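Superoxide dismutase (Candida albicans, PDB 4GUN) probably protects the cell from superoxide by using a bound manganese ion to convert it into hydrogen peroxide and molecular oxygen. Local coordinates at residues S9-D14 and K35-Y40; E21-K26 and F188-N193; D30-K35 and A168-E173. The protein carries 2 engineered substitutions. All coordinates share one frame; numbering follows the deposited sequence.

Interaction 1 (S9-D14 and K35-Y40); sequences SLPKID and KHHVAY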
ATOM      1  N   SER A   9      28.251  -1.705   5.142  1.00 15.61           N
ATOM      2  CA  SER A   9      28.753  -2.713   6.068  1.00 15.61           C
ATOM      3  C   SER A   9      28.027  -2.640   7.390  1.00 17.18           C
ATOM      4  O   SER A   9      27.348  -1.650   7.673  1.00 16.72           O
ATOM      5  CB  SER A   9      30.269  -2.599   6.222  1.00 20.81           C
ATOM      6  OG  SER A   9      30.652  -1.350   6.766  1.00 35.79           O
ATOM      7  N   LEU A  10      28.112  -3.707   8.176  1.00 13.12           N
ATOM      8  CA  LEU A  10      27.471  -3.758   9.480  1.00 13.81           C
ATOM      9  C   LEU A  10      28.154  -2.735  10.395  1.00 16.83           C
ATOM     10  O   LEU A  10      29.374  -2.783  10.501  1.00 15.38           O
ATOM     11  CB  LEU A  10      27.593  -5.176  10.071  1.00 13.58           C
ATOM     12  CG  LEU A  10      26.826  -5.458  11.365  1.00 15.80           C
ATOM     13  CD1 LEU A  10      25.351  -5.570  11.100  1.00 14.80           C
ATOM     14  CD2 LEU A  10      27.322  -6.759  12.009  1.00 16.06           C
ATOM     15  N   PRO A  11      27.417  -1.785  11.031  1.00 14.43           N
ATOM     16  CA  PRO A  11      28.090  -0.812  11.914  1.00 14.69           C
ATOM     17  C   PRO A  11      28.581  -1.458  13.213  1.00 20.43           C
ATOM     18  O   PRO A  11      28.095  -2.524  13.612  1.00 18.59           O
ATOM     19  CB  PRO A  11      26.996   0.221  12.195  1.00 16.23           C
ATOM     20  CG  PRO A  11      25.721  -0.583  12.153  1.00 19.98           C
ATOM     21  CD  PRO A  11      25.953  -1.572  11.023  1.00 15.58           C
ATOM     22  N   LYS A  12      29.559  -0.811  13.861  1.00 18.87           N
ATOM     23  CA  LYS A  12      30.107  -1.248  15.141  1.00 19.07           C
ATOM     24  C   LYS A  12      29.114  -0.803  16.212  1.00 22.37           C
ATOM     25  O   LYS A  12      28.598   0.316  16.124  1.00 22.70           O
ATOM     26  CB  LYS A  12      31.484  -0.594  15.365  1.00 21.95           C
ATOM     27  N   ILE A  13      28.805  -1.677  17.187  1.00 19.25           N
ATOM     28  CA  ILE A  13      27.825  -1.388  18.259  1.00 18.76           C
ATOM     29  C   ILE A  13      28.530  -0.877  19.525  1.00 21.32           C
ATOM     30  O   ILE A  13      29.393  -1.569  20.045  1.00 18.73           O
ATOM     31  CB  ILE A  13      26.919  -2.622  18.552  1.00 21.57           C
ATOM     32  CG1 ILE A  13      26.424  -3.331  17.261  1.00 22.68           C
ATOM     33  CG2 ILE A  13      25.778  -2.284  19.512  1.00 21.12           C
ATOM     34  CD1 ILE A  13      25.463  -2.554  16.348  1.00 26.12           C
ATOM     35  N   ASP A  14      28.117   0.299  20.041  1.00 19.99           N
ATOM     36  CA  ASP A  14      28.709   0.983  21.208  1.00 20.80           C
ATOM     37  C   ASP A  14      28.343   0.391  22.591  1.00 24.14           C
ATOM     38  O   ASP A  14      28.535   1.048  23.621  1.00 26.39           O
ATOM     39  CB  ASP A  14      28.406   2.499  21.164  1.00 23.22           C
ATOM     40  CG  ASP A  14      28.531   3.161  19.796  1.00 36.71           C
ATOM     41  OD1 ASP A  14      29.491   2.822  19.048  1.00 38.79           O
ATOM     42  OD2 ASP A  14      27.702   4.052  19.490  1.00 42.81           O
ATOM     43  N   LYS A  35      22.259 -11.565  12.614  1.00  8.20           N
ATOM     44  CA  LYS A  35      21.504 -12.290  11.586  1.00  8.05           C
ATOM     45  C   LYS A  35      20.606 -11.306  10.810  1.00 11.94           C
ATOM     46  O   LYS A  35      20.779 -11.181   9.600  1.00 12.46           O
ATOM     47  CB  LYS A  35      20.704 -13.481  12.161  1.00  9.96           C
ATOM     48  CG  LYS A  35      21.534 -14.508  12.954  1.00  9.65           C
ATOM     49  CD  LYS A  35      22.353 -15.412  12.028  1.00 16.12           C
ATOM     50  CE  LYS A  35      23.292 -16.332  12.763  1.00 20.67           C
ATOM     51  NZ  LYS A  35      24.087 -17.173  11.822  1.00 20.93           N
ATOM     52  N   HIS A  36      19.689 -10.576  11.510  1.00  8.22           N
ATOM     53  CA  HIS A  36      18.761  -9.629  10.880  1.00  8.07           C
ATOM     54  C   HIS A  36      19.392  -8.438  10.182  1.00 12.24           C
ATOM     55  O   HIS A  36      19.093  -8.203   9.003  1.00 12.12           O
ATOM     56  CB  HIS A  36      17.575  -9.231  11.797  1.00  8.00           C
ATOM     57  CG  HIS A  36      16.718 -10.391  12.204  1.00 11.84           C
ATOM     58  ND1 HIS A  36      15.668 -10.835  11.407  1.00 14.33           N
ATOM     59  CD2 HIS A  36      16.803 -11.187  13.296  1.00 14.11           C
ATOM     60  CE1 HIS A  36      15.130 -11.854  12.057  1.00 13.93           C
ATOM     61  NE2 HIS A  36      15.780 -12.105  13.201  1.00 14.26           N
ATOM     62  N   HIS A  37      20.204  -7.649  10.896  1.00  9.62           N
ATOM     63  CA  HIS A  37      20.862  -6.488  10.281  1.00  9.83           C
ATOM     64  C   HIS A  37      21.821  -6.967   9.188  1.00 10.91           C
ATOM     65  O   HIS A  37      21.800  -6.418   8.097  1.00 10.11           O
ATOM     66  CB  HIS A  37      21.573  -5.599  11.334  1.00 10.65           C
ATOM     67  CG  HIS A  37      22.012  -4.248  10.839  1.00 12.98           C
ATOM     68  ND1 HIS A  37      22.232  -3.205  11.720  1.00 14.15           N
ATOM     69  CD2 HIS A  37      22.280  -3.816   9.579  1.00 13.89           C
ATOM     70  CE1 HIS A  37      22.604  -2.179  10.976  1.00 13.17           C
ATOM     71  NE2 HIS A  37      22.658  -2.506   9.680  1.00 13.31           N
ATOM     72  N   VAL A  38      22.571  -8.049   9.443  1.00  7.28           N
ATOM     73  CA  VAL A  38      23.492  -8.662   8.458  1.00  7.27           C
ATOM     74  C   VAL A  38      22.760  -9.015   7.137  1.00 10.97           C
ATOM     75  O   VAL A  38      23.329  -8.843   6.057  1.00  9.60           O
ATOM     76  CB  VAL A  38      24.229  -9.885   9.087  1.00 11.21           C
ATOM     77  CG1 VAL A  38      24.783 -10.829   8.018  1.00 11.44           C
ATOM     78  CG2 VAL A  38      25.343  -9.430  10.024  1.00 10.92           C
ATOM     79  N   ALA A  39      21.506  -9.531   7.236  1.00  8.99           N
ATOM     80  CA  ALA A  39      20.691  -9.895   6.068  1.00  9.73           C
ATOM     81  C   ALA A  39      20.318  -8.656   5.230  1.00 12.48           C
ATOM     82  O   ALA A  39      20.320  -8.727   4.000  1.00 12.57           O
ATOM     83  CB  ALA A  39      19.441 -10.658   6.499  1.00 11.05           C
ATOM     84  N   TYR A  40      20.063  -7.512   5.878  1.00  8.50           N
ATOM     85  CA  TYR A  40      19.804  -6.267   5.142  1.00  7.81           C
ATOM     86  C   TYR A  40      21.104  -5.707   4.510  1.00 12.63           C
ATOM     87  O   TYR A  40      21.038  -5.158   3.417  1.00 13.49           O
ATOM     88  CB  TYR A  40      19.130  -5.207   6.031  1.00  8.59           C
ATOM     89  CG  TYR A  40      17.841  -5.664   6.679  1.00  9.13           C
ATOM     90  CD1 TYR A  40      16.747  -6.051   5.908  1.00 11.11           C
ATOM     91  CD2 TYR A  40      17.682  -5.622   8.059  1.00  9.65           C
ATOM     92  CE1 TYR A  40      15.555  -6.457   6.498  1.00 12.47           C
ATOM     93  CE2 TYR A  40      16.502  -6.054   8.665  1.00 10.08           C
ATOM     94  CZ  TYR A  40      15.435  -6.453   7.881  1.00 17.64           C
ATOM     95  OH  TYR A  40      14.273  -6.868   8.488  1.00 14.92           O
TER
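Leu-10 and Pro-11 both press on the imidazole of His-37, which is the surface on which they converge. The CD1 methyl of Leu-10 lies over one face of the ring, displaced from its middle, in a CH-pi contact 3.9 Å from the centroid; its nearest ring atom is CG, with Leu-10 CD1 to His-37 CG at 3.6 Å. The other branch turns to the next residue of the helix, Leu-10 CD2 resting 3.9 Å from Val-38 CG2, so the fork of the leucine is shared between the two helix residues. Pro-11 comes up at the far end of the ring, where its CD is 3.4 Å from His-37 CE1, an oblique approach.

No hydrogen bond joins the two segments, and the polar atoms of the imidazole are used elsewhere. ND1 of His-37 pairs with Trp-84 NE1 and NE2 with His-77 ND1, both on helix 60-85, which should fix the rotation of the ring. With CG anti to the backbone N (chi1 -167°), the ring extends from helix 26-56 toward the incoming loop. Pro-11 and His-37 also both touch Ser-81, so helix 60-85 borders the same contact. The arrangement belongs to the alpha-hairpin domain of iron/manganese superoxide dismutases: the N-terminal loop packs on the paired long helices, at a histidine that is close to the manganese ligand His-80.

Interaction 2 (E21-K26 and F188-N193); sequences EPYISK and FKAIWN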
ATOM      1  N   GLU A  21      20.021  -5.814  29.168  1.00  9.29           N
ATOM      2  CA  GLU A  21      19.274  -6.670  30.113  1.00  9.12           C
ATOM      3  C   GLU A  21      18.921  -5.863  31.373  1.00 14.22           C
ATOM      4  O   GLU A  21      19.723  -5.007  31.743  1.00 15.09           O
ATOM      5  CB  GLU A  21      20.113  -7.913  30.471  1.00  9.91           C
ATOM      6  CG  GLU A  21      20.122  -8.914  29.329  1.00 11.79           C
ATOM      7  CD  GLU A  21      20.961 -10.159  29.518  1.00 20.13           C
ATOM      8  OE1 GLU A  21      21.554 -10.340  30.606  1.00 21.09           O
ATOM      9  OE2 GLU A  21      21.025 -10.961  28.562  1.00 15.48           O
ATOM     10  N   PRO A  22      17.726  -6.032  32.004  1.00  9.40           N
ATOM     11  CA  PRO A  22      16.674  -7.024  31.714  1.00  8.94           C
ATOM     12  C   PRO A  22      15.630  -6.606  30.674  1.00 13.08           C
ATOM     13  O   PRO A  22      14.628  -7.296  30.520  1.00 13.34           O
ATOM     14  CB  PRO A  22      16.034  -7.234  33.097  1.00  9.68           C
ATOM     15  CG  PRO A  22      16.099  -5.861  33.727  1.00 12.91           C
ATOM     16  CD  PRO A  22      17.385  -5.236  33.208  1.00  9.50           C
ATOM     17  N   TYR A  23      15.842  -5.470  29.999  1.00  9.90           N
ATOM     18  CA  TYR A  23      14.896  -4.882  29.044  1.00  8.68           C
ATOM     19  C   TYR A  23      14.887  -5.590  27.682  1.00 12.26           C
ATOM     20  O   TYR A  23      13.819  -5.988  27.214  1.00 11.80           O
ATOM     21  CB  TYR A  23      15.110  -3.348  28.963  1.00  9.67           C
ATOM     22  CG  TYR A  23      15.204  -2.721  30.344  1.00 10.44           C
ATOM     23  CD1 TYR A  23      14.112  -2.730  31.213  1.00 12.50           C
ATOM     24  CD2 TYR A  23      16.408  -2.224  30.822  1.00 10.74           C
ATOM     25  CE1 TYR A  23      14.210  -2.220  32.507  1.00 13.06           C
ATOM     26  CE2 TYR A  23      16.520  -1.714  32.119  1.00 11.18           C
ATOM     27  CZ  TYR A  23      15.417  -1.714  32.956  1.00 17.21           C
ATOM     28  OH  TYR A  23      15.497  -1.163  34.213  1.00 17.77           O
ATOM     29  N   ILE A  24      16.075  -5.794  27.089  1.00  8.42           N
ATOM     30  CA  ILE A  24      16.278  -6.522  25.825  1.00  8.71           C
ATOM     31  C   ILE A  24      17.385  -7.564  26.096  1.00 11.88           C
ATOM     32  O   ILE A  24      18.460  -7.208  26.577  1.00 12.29           O
ATOM     33  CB  ILE A  24      16.620  -5.600  24.609  1.00 11.14           C
ATOM     34  CG1 ILE A  24      15.632  -4.391  24.504  1.00 11.95           C
ATOM     35  CG2 ILE A  24      16.658  -6.438  23.303  1.00  8.54           C
ATOM     36  CD1 ILE A  24      15.958  -3.364  23.435  1.00 14.08           C
ATOM     37  N   SER A  25      17.102  -8.847  25.836  1.00  7.35           N
ATOM     38  CA  SER A  25      18.070  -9.903  26.136  1.00  6.82           C
ATOM     39  C   SER A  25      19.237  -9.972  25.154  1.00  9.60           C
ATOM     40  O   SER A  25      19.113  -9.514  24.009  1.00  7.78           O
ATOM     41  CB  SER A  25      17.373 -11.258  26.235  1.00 11.19           C
ATOM     42  OG  SER A  25      17.039 -11.751  24.945  1.00 19.68           O
ATOM     43  N   LYS A  26      20.364 -10.587  25.600  1.00  7.92           N
ATOM     44  CA  LYS A  26      21.535 -10.829  24.747  1.00  8.47           C
ATOM     45  C   LYS A  26      21.100 -11.697  23.555  1.00 14.43           C
ATOM     46  O   LYS A  26      21.546 -11.471  22.434  1.00 12.71           O
ATOM     47  CB  LYS A  26      22.648 -11.563  25.528  1.00  9.24           C
ATOM     48  CG  LYS A  26      23.830 -11.946  24.650  1.00 11.98           C
ATOM     49  CD  LYS A  26      25.067 -12.344  25.408  1.00 16.20           C
ATOM     50  CE  LYS A  26      26.054 -12.939  24.428  1.00 18.94           C
ATOM     51  NZ  LYS A  26      27.215 -13.547  25.119  1.00 24.75           N
ATOM     52  N   PHE A 188       7.211  -2.533  24.588  1.00  8.03           N
ATOM     53  CA  PHE A 188       7.070  -1.086  24.366  1.00  8.79           C
ATOM     54  C   PHE A 188       7.312  -0.278  25.661  1.00 14.23           C
ATOM     55  O   PHE A 188       8.120   0.656  25.658  1.00 13.79           O
ATOM     56  CB  PHE A 188       5.730  -0.737  23.700  1.00  9.52           C
ATOM     57  CG  PHE A 188       5.587  -1.296  22.304  1.00  9.29           C
ATOM     58  CD1 PHE A 188       6.706  -1.482  21.488  1.00 10.96           C
ATOM     59  CD2 PHE A 188       4.342  -1.635  21.802  1.00  9.76           C
ATOM     60  CE1 PHE A 188       6.578  -2.021  20.210  1.00 11.99           C
ATOM     61  CE2 PHE A 188       4.212  -2.144  20.514  1.00 12.37           C
ATOM     62  CZ  PHE A 188       5.336  -2.341  19.727  1.00 11.37           C
ATOM     63  N   LYS A 189       6.694  -0.706  26.763  1.00 10.58           N
ATOM     64  CA  LYS A 189       6.868  -0.109  28.085  1.00 11.06           C
ATOM     65  C   LYS A 189       8.355  -0.197  28.524  1.00 16.00           C
ATOM     66  O   LYS A 189       8.970   0.821  28.838  1.00 16.08           O
ATOM     67  CB  LYS A 189       5.927  -0.813  29.096  1.00 13.03           C
ATOM     68  CG  LYS A 189       5.755  -0.074  30.422  1.00 21.27           C
ATOM     69  CD  LYS A 189       4.675  -0.711  31.316  1.00 35.36           C
ATOM     70  CE  LYS A 189       3.277  -0.158  31.098  1.00 58.75           C
ATOM     71  NZ  LYS A 189       3.102   1.212  31.665  1.00 71.49           N
ATOM     72  N   ALA A 190       8.937  -1.399  28.456  1.00 13.47           N
ATOM     73  CA  ALA A 190      10.308  -1.690  28.863  1.00 13.02           C
ATOM     74  C   ALA A 190      11.453  -0.992  28.120  1.00 13.69           C
ATOM     75  O   ALA A 190      12.461  -0.685  28.756  1.00 12.07           O
ATOM     76  CB  ALA A 190      10.532  -3.189  28.867  1.00 14.07           C
ATOM     77  N   ILE A 191      11.339  -0.800  26.797  1.00  9.34           N
ATOM     78  CA  ILE A 191      12.421  -0.233  25.963  1.00  8.00           C
ATOM     79  C   ILE A 191      12.873   1.180  26.365  1.00 11.45           C
ATOM     80  O   ILE A 191      14.039   1.512  26.174  1.00 10.38           O
ATOM     81  CB  ILE A 191      12.119  -0.356  24.423  1.00 10.26           C
ATOM     82  CG1 ILE A 191      13.421  -0.196  23.567  1.00  8.95           C
ATOM     83  CG2 ILE A 191      11.010   0.601  23.974  1.00 10.37           C
ATOM     84  CD1 ILE A 191      13.345  -0.760  22.159  1.00 16.46           C
ATOM     85  N   TRP A 192      11.954   2.012  26.881  1.00  8.76           N
ATOM     86  CA  TRP A 192      12.270   3.390  27.279  1.00 10.28           C
ATOM     87  C   TRP A 192      13.363   3.505  28.348  1.00 14.04           C
ATOM     88  O   TRP A 192      14.087   4.490  28.361  1.00 13.72           O
ATOM     89  CB  TRP A 192      11.004   4.172  27.636  1.00  9.87           C
ATOM     90  CG  TRP A 192      10.084   4.280  26.461  1.00 11.44           C
ATOM     91  CD1 TRP A 192       8.988   3.511  26.208  1.00 14.33           C
ATOM     92  CD2 TRP A 192      10.259   5.120  25.315  1.00 11.94           C
ATOM     93  NE1 TRP A 192       8.420   3.874  25.013  1.00 14.29           N
ATOM     94  CE2 TRP A 192       9.193   4.845  24.429  1.00 16.23           C
ATOM     95  CE3 TRP A 192      11.190   6.120  24.970  1.00 13.69           C
ATOM     96  CZ2 TRP A 192       9.034   5.525  23.219  1.00 16.06           C
ATOM     97  CZ3 TRP A 192      11.061   6.761  23.745  1.00 15.66           C
ATOM     98  CH2 TRP A 192       9.997   6.461  22.881  1.00 16.42           C
ATOM     99  N   ASN A 193      13.541   2.445  29.161  1.00 10.18           N
ATOM    100  CA  ASN A 193      14.588   2.316  30.176  1.00  8.95           C
ATOM    101  C   ASN A 193      16.007   2.241  29.541  1.00 10.88           C
ATOM    102  O   ASN A 193      16.987   2.516  30.222  1.00  9.16           O
ATOM    103  CB  ASN A 193      14.326   1.104  31.047  1.00  5.24           C
ATOM    104  CG  ASN A 193      13.038   1.166  31.820  1.00 19.70           C
ATOM    105  OD1 ASN A 193      12.905   1.913  32.784  1.00 19.83           O
ATOM    106  ND2 ASN A 193      12.043   0.400  31.400  1.00 14.21           N
TER
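Tyr-23 lays its phenol ring against Asn-193, joining the loop before the first long helix of the alpha-hairpin domain to segment 188-193, where helix 184-191 gives way to a 3-10 turn in the C-terminal domain of this iron/manganese superoxide dismutase fold. The two side chains cross at about a right angle, yet their flat groups are nearly parallel, the ring and amide planes lying 19° apart. Asn-193 CB sits over the centre of one ring face in a CH-pi contact 3.5 Å from the centroid of Tyr-23. Beyond it the amide runs across the CE1 side of the ring, with Asn-193 ND2 3.6 Å from Tyr-23 CE1. The opposite face is covered near its rim by CD of Pro-22, which follows a cis peptide bond, so the ring is held between proline and asparagine.

The ring also meets the backbone obliquely, Tyr-23 CD1 lying 3.6 Å from Ala-190 O. A second, wholly aliphatic contact lies deeper: the methyl end of Ile-24 meets that of Ile-191, CD1 to CD1 at 3.9 Å. A chi1 of -162° places CG1 of Ile-191 across CB from its own amide nitrogen and carries the CD1 methyl to Ile-24, although the CB of Ile-191 points away from the loop. Outside the segments, the hydroxyl of Tyr-180 donates to the carbonyl oxygen of Tyr-23, a further tie to helix 177-180.

The amide of Asn-193 is steadied from its own segment: ND2 donates at 2.9 Å to Ala-190 O, the same oxygen that touches the tyrosine ring, approaching from above the carbonyl plane.

Interaction 3 (D30-K35 and A168-E173); sequences DLHINK and AIDAWE. With MN (manganese (II) ion), chain Q.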
ATOM      1  N   ASP A  30      21.865 -10.588  19.882  1.00 11.52           N
ATOM      2  CA  ASP A  30      22.800 -11.356  19.041  1.00 11.62           C
ATOM      3  C   ASP A  30      22.180 -11.731  17.678  1.00 14.76           C
ATOM      4  O   ASP A  30      22.832 -11.603  16.642  1.00 14.76           O
ATOM      5  CB  ASP A  30      23.294 -12.612  19.772  1.00 13.26           C
ATOM      6  CG  ASP A  30      24.509 -13.249  19.125  1.00 20.38           C
ATOM      7  OD1 ASP A  30      25.137 -12.596  18.266  1.00 22.52           O
ATOM      8  OD2 ASP A  30      24.858 -14.374  19.511  1.00 26.95           O
ATOM      9  N   LEU A  31      20.923 -12.168  17.680  1.00 12.59           N
ATOM     10  CA  LEU A  31      20.228 -12.519  16.431  1.00 11.69           C
ATOM     11  C   LEU A  31      19.895 -11.263  15.655  1.00 14.22           C
ATOM     12  O   LEU A  31      20.078 -11.210  14.432  1.00 12.63           O
ATOM     13  CB  LEU A  31      18.936 -13.277  16.729  1.00 10.63           C
ATOM     14  CG  LEU A  31      19.103 -14.704  17.211  1.00 15.15           C
ATOM     15  CD1 LEU A  31      17.793 -15.220  17.782  1.00 14.35           C
ATOM     16  CD2 LEU A  31      19.634 -15.616  16.097  1.00 16.36           C
ATOM     17  N   HIS A  32      19.431 -10.242  16.390  1.00 10.53           N
ATOM     18  CA  HIS A  32      18.995  -8.966  15.815  1.00  8.79           C
ATOM     19  C   HIS A  32      20.068  -8.287  14.995  1.00 10.29           C
ATOM     20  O   HIS A  32      19.820  -7.939  13.846  1.00  9.26           O
ATOM     21  CB  HIS A  32      18.401  -8.038  16.891  1.00  7.79           C
ATOM     22  CG  HIS A  32      17.340  -7.103  16.366  1.00  9.80           C
ATOM     23  ND1 HIS A  32      16.732  -6.187  17.189  1.00 10.46           N
ATOM     24  CD2 HIS A  32      16.853  -6.951  15.113  1.00  9.82           C
ATOM     25  CE1 HIS A  32      15.883  -5.522  16.426  1.00  9.06           C
ATOM     26  NE2 HIS A  32      15.929  -5.938  15.166  1.00  8.88           N
ATOM     27  N   ILE A  33      21.279  -8.181  15.548  1.00  8.71           N
ATOM     28  CA  ILE A  33      22.413  -7.542  14.887  1.00  8.99           C
ATOM     29  C   ILE A  33      23.099  -8.465  13.867  1.00 13.29           C
ATOM     30  O   ILE A  33      23.273  -8.080  12.701  1.00 11.47           O
ATOM     31  CB  ILE A  33      23.426  -6.987  15.947  1.00 13.02           C
ATOM     32  CG1 ILE A  33      22.751  -5.987  16.932  1.00 12.48           C
ATOM     33  CG2 ILE A  33      24.676  -6.362  15.262  1.00 14.59           C
ATOM     34  CD1 ILE A  33      23.499  -5.675  18.203  1.00 13.95           C
ATOM     35  N   ASN A  34      23.527  -9.670  14.330  1.00 10.58           N
ATOM     36  CA  ASN A  34      24.315 -10.632  13.554  1.00 10.30           C
ATOM     37  C   ASN A  34      23.586 -11.513  12.539  1.00 12.50           C
ATOM     38  O   ASN A  34      24.233 -12.102  11.662  1.00 11.07           O
ATOM     39  CB  ASN A  34      25.305 -11.382  14.455  1.00  5.15           C
ATOM     40  CG  ASN A  34      26.213 -10.397  15.151  1.00 19.34           C
ATOM     41  OD1 ASN A  34      26.814  -9.522  14.518  1.00 22.63           O
ATOM     42  ND2 ASN A  34      26.232 -10.420  16.461  1.00 10.46           N
ATOM     43  N   LYS A  35      22.259 -11.565  12.614  1.00  8.20           N
ATOM     44  CA  LYS A  35      21.504 -12.290  11.586  1.00  8.05           C
ATOM     45  C   LYS A  35      20.606 -11.306  10.810  1.00 11.94           C
ATOM     46  O   LYS A  35      20.779 -11.181   9.600  1.00 12.46           O
ATOM     47  CB  LYS A  35      20.704 -13.481  12.161  1.00  9.96           C
ATOM     48  CG  LYS A  35      21.534 -14.508  12.954  1.00  9.65           C
ATOM     49  CD  LYS A  35      22.353 -15.412  12.028  1.00 16.12           C
ATOM     50  CE  LYS A  35      23.292 -16.332  12.763  1.00 20.67           C
ATOM     51  NZ  LYS A  35      24.087 -17.173  11.822  1.00 20.93           N
ATOM     52  N   ALA A 168      14.185   5.943  16.847  1.00  5.82           N
ATOM     53  CA  ALA A 168      13.629   4.843  16.061  1.00  5.27           C
ATOM     54  C   ALA A 168      13.351   3.686  17.028  1.00  7.61           C
ATOM     55  O   ALA A 168      14.224   3.340  17.850  1.00  5.60           O
ATOM     56  CB  ALA A 168      14.614   4.414  14.988  1.00  6.39           C
ATOM     57  N   ILE A 169      12.106   3.179  17.003  1.00  6.19           N
ATOM     58  CA  ILE A 169      11.631   2.030  17.796  1.00  6.13           C
ATOM     59  C   ILE A 169      11.168   0.891  16.875  1.00  7.74           C
ATOM     60  O   ILE A 169      10.139   1.012  16.212  1.00  7.23           O
ATOM     61  CB  ILE A 169      10.528   2.361  18.835  1.00 10.20           C
ATOM     62  CG1 ILE A 169      10.915   3.549  19.768  1.00 12.39           C
ATOM     63  CG2 ILE A 169      10.169   1.093  19.652  1.00 10.43           C
ATOM     64  CD1 ILE A 169      12.065   3.280  20.724  1.00 12.86           C
ATOM     65  N   ASP A 170      11.892  -0.224  16.904  1.00  4.55           N
ATOM     66  CA  ASP A 170      11.583  -1.428  16.139  1.00  4.69           C
ATOM     67  C   ASP A 170      10.398  -2.179  16.761  1.00 10.87           C
ATOM     68  O   ASP A 170      10.480  -2.621  17.910  1.00  9.72           O
ATOM     69  CB  ASP A 170      12.814  -2.353  16.084  1.00  6.02           C
ATOM     70  CG  ASP A 170      12.758  -3.419  14.999  1.00  8.85           C
ATOM     71  OD1 ASP A 170      11.727  -3.518  14.309  1.00 13.13           O
ATOM     72  OD2 ASP A 170      13.751  -4.113  14.811  1.00 12.77           O
ATOM     73  N   ALA A 171       9.312  -2.347  15.982  1.00  8.79           N
ATOM     74  CA  ALA A 171       8.118  -3.086  16.420  1.00  7.85           C
ATOM     75  C   ALA A 171       7.980  -4.455  15.707  1.00 10.83           C
ATOM     76  O   ALA A 171       6.957  -5.118  15.909  1.00  9.73           O
ATOM     77  CB  ALA A 171       6.863  -2.243  16.202  1.00  8.40           C
ATOM     78  N   TRP A 172       8.990  -4.885  14.870  1.00  8.28           N
ATOM     79  CA  TRP A 172       8.953  -6.229  14.233  1.00  9.48           C
ATOM     80  C   TRP A 172       8.944  -7.294  15.349  1.00 12.19           C
ATOM     81  O   TRP A 172       9.564  -7.081  16.391  1.00 11.28           O
ATOM     82  CB  TRP A 172      10.163  -6.488  13.327  1.00  8.92           C
ATOM     83  CG  TRP A 172      10.102  -5.869  11.956  1.00 10.42           C
ATOM     84  CD1 TRP A 172      10.011  -4.540  11.663  1.00 13.26           C
ATOM     85  CD2 TRP A 172      10.333  -6.543  10.704  1.00 10.78           C
ATOM     86  NE1 TRP A 172      10.104  -4.347  10.303  1.00 13.31           N
ATOM     87  CE2 TRP A 172      10.315  -5.559   9.690  1.00 14.43           C
ATOM     88  CE3 TRP A 172      10.539  -7.893  10.338  1.00 11.96           C
ATOM     89  CZ2 TRP A 172      10.444  -5.883   8.325  1.00 13.14           C
ATOM     90  CZ3 TRP A 172      10.669  -8.211   8.989  1.00 13.02           C
ATOM     91  CH2 TRP A 172      10.634  -7.210   8.002  1.00 13.69           C
ATOM     92  N   GLU A 173       8.223  -8.414  15.156  1.00  8.62           N
ATOM     93  CA  GLU A 173       8.116  -9.473  16.175  1.00  7.15           C
ATOM     94  C   GLU A 173       9.479 -10.022  16.618  1.00 10.50           C
ATOM     95  O   GLU A 173       9.656 -10.272  17.798  1.00 11.35           O
ATOM     96  CB  GLU A 173       7.157 -10.590  15.731  1.00  7.96           C
ATOM     97  CG  GLU A 173       5.702 -10.142  15.664  1.00  8.79           C
ATOM     98  CD  GLU A 173       4.739 -11.225  15.235  1.00 14.49           C
ATOM     99  OE1 GLU A 173       5.025 -11.892  14.220  1.00  9.25           O
ATOM    100  OE2 GLU A 173       3.715 -11.433  15.924  1.00 11.50           O
TER
HETATM  101 MN    MN Q 301      14.568  -5.452  13.564  1.00  9.91          MN
HETATM  102  O   HOH W   1      13.075  -4.732  12.179  1.00 14.68           O
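His-32 and Asp-170 bind one manganese ion at adjacent positions, NE2 and OD2 subtending about 87° at the metal. From CB of the histidine, CG is set beside the carbonyl carbon (chi1 -150°), a turn that sends the imidazole toward the ion. CD2 and CE1 flank NE2 about evenly, so the ion lies ahead of the nitrogen; CE1 is also 3.0 Å from Asp-170 OD2. At the tip, NE2 binds manganese at 2.2 Å. Asp-170 OD2 binds the same ion at 2.0 Å, lying in the plane of the imidazole at its edge. His-32 NE2 and Asp-170 OD2 are 2.9 Å apart because they share the metal, and no hydrogen bond links them; the ring and carboxylate planes are 34° apart.

The other carboxylate oxygen takes two bonds that should hold the group's rotation. Asp-170 OD1 accepts from the backbone N of Trp-172 at 3.1 Å, closing an Asx turn, and this donor comes from above the carboxylate plane. The second bond, a weak one, comes from the metal-bound water, which lies above one face of the Trp-172 ring and is the ligand trans to His-32. With His-80 and His-174 the site is five-coordinate, the trigonal bipyramid known for this family.

The site therefore lies where two domains meet: His-32 comes from helix 26-56, His-80 from helix 60-85, Asp-170 from the end of strand 163-170 and His-174 from shortly after it, while Trp-134 of strand 133-140 and Phe-83 of helix 60-85 pack against the aspartate.

From the N terminus, the chain first passes through 9-14 and returns to it at 35-40, so interaction 1 closes a short loop within the alpha-hairpin domain. Interaction 2 starts inside that loop, at 21-26, and closes only at 188-193, near the C terminus. Interaction 3, joining 30-35 to 168-173, is nested within it; interaction 1 crosses both. Interactions 1 and 3 use adjoining turns of helix 26-56 and share Lys-35, whereas interactions 2 and 3 touch through Phe-188 and Ala-171. Interaction 1 packs the N-terminal loop on the helices, and the other two join the alpha-hairpin and C-terminal domains, one by packing away from the metal and one through the metal.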